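Local coordinates for transcription factor SKN7 (Chaetomium thermophilum, PDB 5D5W), which probably regulates gene expression in response to osmotic and oxidative stress as a homotrimeric transcription factor, gripping DNA here through its heat-shock-factor-type DNA-binding domain, at residues D28-L33 with W83-P88. Sequence-based numbering, arbitrary orientation.
Sequences DSFVVL and WEFKHP
The antiparallel sheet that backs the helix-turn-helix of this HSF-type DNA-binding domain has strands 30-33 and 82-86 side by side at its centre. Phe-30 and Phe-85 form one hydrogen-bonded pair (Phe-30 N to Phe-85 O 3.2 Å, Phe-85 N to Phe-30 O 3.1 Å), Val-32 and Trp-83 another, with Val-31 and Glu-84 the non-hydrogen-bonded pair between. Beyond Phe-30/Phe-85, a water bridges Asp-28 O and His-87 N, accepting from the latter. Beta-branched valine and the aromatics suit strands facing a helical core. The two phenylalanine rings are nearly parallel (26°) but offset, with little face-to-face overlap; instead, Phe-30 CE2 lies 3.7 Å from Phe-85 CB. A chi1 of 79° puts CG of Phe-30 between its backbone N and carbonyl carbon, and the ring leans across to its partner. With an alanine in place of Phe-30, that contact would be lost and a gap would probably open beside Leu-8 and Leu-12. On the other face, beside Val-31, partly exposed Glu-84 can keep its carboxylate near small Ser-29; their OG-OE2 hydrogen bond, modelled at 2.4 Å, is of doubtful length. Strand 21-23 flanks 30-33, strand 65-66 flanks 82-86; helix 52-61 packs on both phenylalanines through Leu-59, helix 3-12 on Phe-30, while Val-32 reaches Phe-38 of helix 35-46.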
loop_
_atom_site.group_PDB
_atom_site.type_symbol
_atom_site.label_atom_id
_atom_site.label_comp_id
_atom_site.label_asym_id
_atom_site.label_seq_id
_atom_site.Cartn_x
_atom_site.Cartn_y
_atom_site.Cartn_z
ATOM N N ASP B 28 -2.693 -22.636 -8.298
ATOM C CA ASP B 28 -2.732 -21.896 -9.557
ATOM C C ASP B 28 -2.712 -20.373 -9.365
ATOM O O ASP B 28 -2.633 -19.624 -10.343
ATOM C CB ASP B 28 -3.965 -22.320 -10.375
ATOM C CG ASP B 28 -5.268 -22.304 -9.562
ATOM O OD1 ASP B 28 -5.334 -21.616 -8.514
ATOM O OD2 ASP B 28 -6.232 -22.989 -9.983
ATOM N N SER B 29 -2.806 -19.940 -8.105
ATOM C CA SER B 29 -2.608 -18.542 -7.690
ATOM C C SER B 29 -1.907 -18.515 -6.320
ATOM O O SER B 29 -1.792 -19.554 -5.664
ATOM C CB SER B 29 -3.945 -17.800 -7.599
ATOM O OG SER B 29 -4.752 -18.300 -6.543
ATOM N N PHE B 30 -1.427 -17.339 -5.911
ATOM C CA PHE B 30 -0.809 -17.169 -4.594
ATOM C C PHE B 30 -1.486 -16.048 -3.811
ATOM O O PHE B 30 -2.169 -15.194 -4.379
ATOM C CB PHE B 30 0.709 -16.941 -4.699
ATOM C CG PHE B 30 1.099 -15.546 -5.085
ATOM C CD1 PHE B 30 1.441 -14.607 -4.117
ATOM C CD2 PHE B 30 1.129 -15.173 -6.416
ATOM C CE1 PHE B 30 1.784 -13.310 -4.473
ATOM C CE2 PHE B 30 1.483 -13.888 -6.777
ATOM C CZ PHE B 30 1.809 -12.955 -5.809
ATOM N N VAL B 31 -1.295 -16.086 -2.495
ATOM C CA VAL B 31 -1.938 -15.165 -1.572
ATOM C C VAL B 31 -0.888 -14.471 -0.728
ATOM O O VAL B 31 0.006 -15.130 -0.212
ATOM C CB VAL B 31 -2.874 -15.916 -0.611
ATOM C CG1 VAL B 31 -3.694 -14.933 0.211
ATOM C CG2 VAL B 31 -3.784 -16.860 -1.380
ATOM N N VAL B 32 -1.001 -13.149 -0.604
ATOM C CA VAL B 32 -0.208 -12.359 0.346
ATOM C C VAL B 32 -1.167 -11.756 1.369
ATOM O O VAL B 32 -2.191 -11.185 1.006
ATOM C CB VAL B 32 0.592 -11.235 -0.345
ATOM C CG1 VAL B 32 1.296 -10.366 0.687
ATOM C CG2 VAL B 32 1.609 -11.815 -1.316
ATOM N N LEU B 33 -0.819 -11.877 2.646
ATOM C CA LEU B 33 -1.756 -11.621 3.741
ATOM C C LEU B 33 -0.963 -11.272 4.988
ATOM O O LEU B 33 0.039 -11.916 5.265
ATOM C CB LEU B 33 -2.609 -12.874 3.980
ATOM C CG LEU B 33 -3.432 -12.993 5.266
ATOM C CD1 LEU B 33 -4.369 -11.801 5.417
ATOM C CD2 LEU B 33 -4.206 -14.309 5.284
ATOM N N TRP B 83 -4.413 -10.385 -0.327
ATOM C CA TRP B 83 -4.321 -10.018 -1.725
ATOM C C TRP B 83 -3.977 -11.275 -2.491
ATOM O O TRP B 83 -3.001 -11.938 -2.159
ATOM C CB TRP B 83 -3.206 -8.991 -1.915
ATOM C CG TRP B 83 -3.517 -7.665 -1.326
ATOM C CD1 TRP B 83 -3.773 -7.386 -0.017
ATOM C CD2 TRP B 83 -3.605 -6.426 -2.027
ATOM N NE1 TRP B 83 -4.025 -6.046 0.138
ATOM C CE2 TRP B 83 -3.918 -5.433 -1.081
ATOM C CE3 TRP B 83 -3.450 -6.058 -3.369
ATOM C CZ2 TRP B 83 -4.076 -4.091 -1.434
ATOM C CZ3 TRP B 83 -3.606 -4.733 -3.719
ATOM C CH2 TRP B 83 -3.920 -3.764 -2.758
ATOM N N GLU B 84 -4.766 -11.604 -3.508
ATOM C CA GLU B 84 -4.511 -12.791 -4.312
ATOM C C GLU B 84 -4.212 -12.404 -5.749
ATOM O O GLU B 84 -4.967 -11.634 -6.339
ATOM C CB GLU B 84 -5.717 -13.718 -4.275
ATOM C CG GLU B 84 -5.435 -15.079 -4.885
ATOM C CD GLU B 84 -6.626 -16.006 -4.838
ATOM O OE1 GLU B 84 -7.706 -15.577 -4.391
ATOM O OE2 GLU B 84 -6.479 -17.171 -5.262
ATOM N N PHE B 85 -3.124 -12.944 -6.306
ATOM C CA PHE B 85 -2.738 -12.670 -7.694
ATOM C C PHE B 85 -2.580 -13.931 -8.511
ATOM O O PHE B 85 -2.239 -14.989 -7.979
ATOM C CB PHE B 85 -1.435 -11.892 -7.751
ATOM C CG PHE B 85 -1.541 -10.528 -7.164
ATOM C CD1 PHE B 85 -1.356 -10.335 -5.802
ATOM C CD2 PHE B 85 -1.847 -9.443 -7.966
ATOM C CE1 PHE B 85 -1.466 -9.082 -5.250
ATOM C CE2 PHE B 85 -1.958 -8.181 -7.419
ATOM C CZ PHE B 85 -1.769 -8.003 -6.056
ATOM N N LYS B 86 -2.807 -13.797 -9.816
ATOM C CA LYS B 86 -2.847 -14.945 -10.714
ATOM C C LYS B 86 -2.221 -14.658 -12.078
ATOM O O LYS B 86 -2.519 -13.657 -12.730
ATOM C CB LYS B 86 -4.291 -15.394 -10.900
ATOM C CG LYS B 86 -4.451 -16.834 -11.362
ATOM C CD LYS B 86 -5.930 -17.201 -11.451
ATOM C CE LYS B 86 -6.213 -18.639 -11.035
ATOM N NZ LYS B 86 -7.566 -18.783 -10.419
ATOM N N HIS B 87 -1.324 -15.545 -12.473
ATOM C CA HIS B 87 -0.847 -15.641 -13.835
ATOM C C HIS B 87 -1.162 -17.075 -14.272
ATOM O O HIS B 87 -0.956 -18.013 -13.495
ATOM C CB HIS B 87 0.648 -15.373 -13.883
ATOM C CG HIS B 87 1.162 -14.994 -15.235
ATOM N ND1 HIS B 87 1.114 -15.843 -16.316
ATOM C CD2 HIS B 87 1.766 -13.866 -15.671
ATOM C CE1 HIS B 87 1.652 -15.253 -17.365
ATOM N NE2 HIS B 87 2.060 -14.051 -16.998
ATOM N N PRO B 88 -1.693 -17.253 -15.498
ATOM C CA PRO B 88 -2.035 -18.595 -15.988
ATOM C C PRO B 88 -0.870 -19.594 -15.996
ATOM O O PRO B 88 -1.091 -20.792 -15.831
ATOM C CB PRO B 88 -2.502 -18.334 -17.424
ATOM C CG PRO B 88 -2.982 -16.925 -17.421
ATOM C CD PRO B 88 -2.104 -16.200 -16.450
HETATM O O HOH W 1 -0.735 -17.625 -10.582
#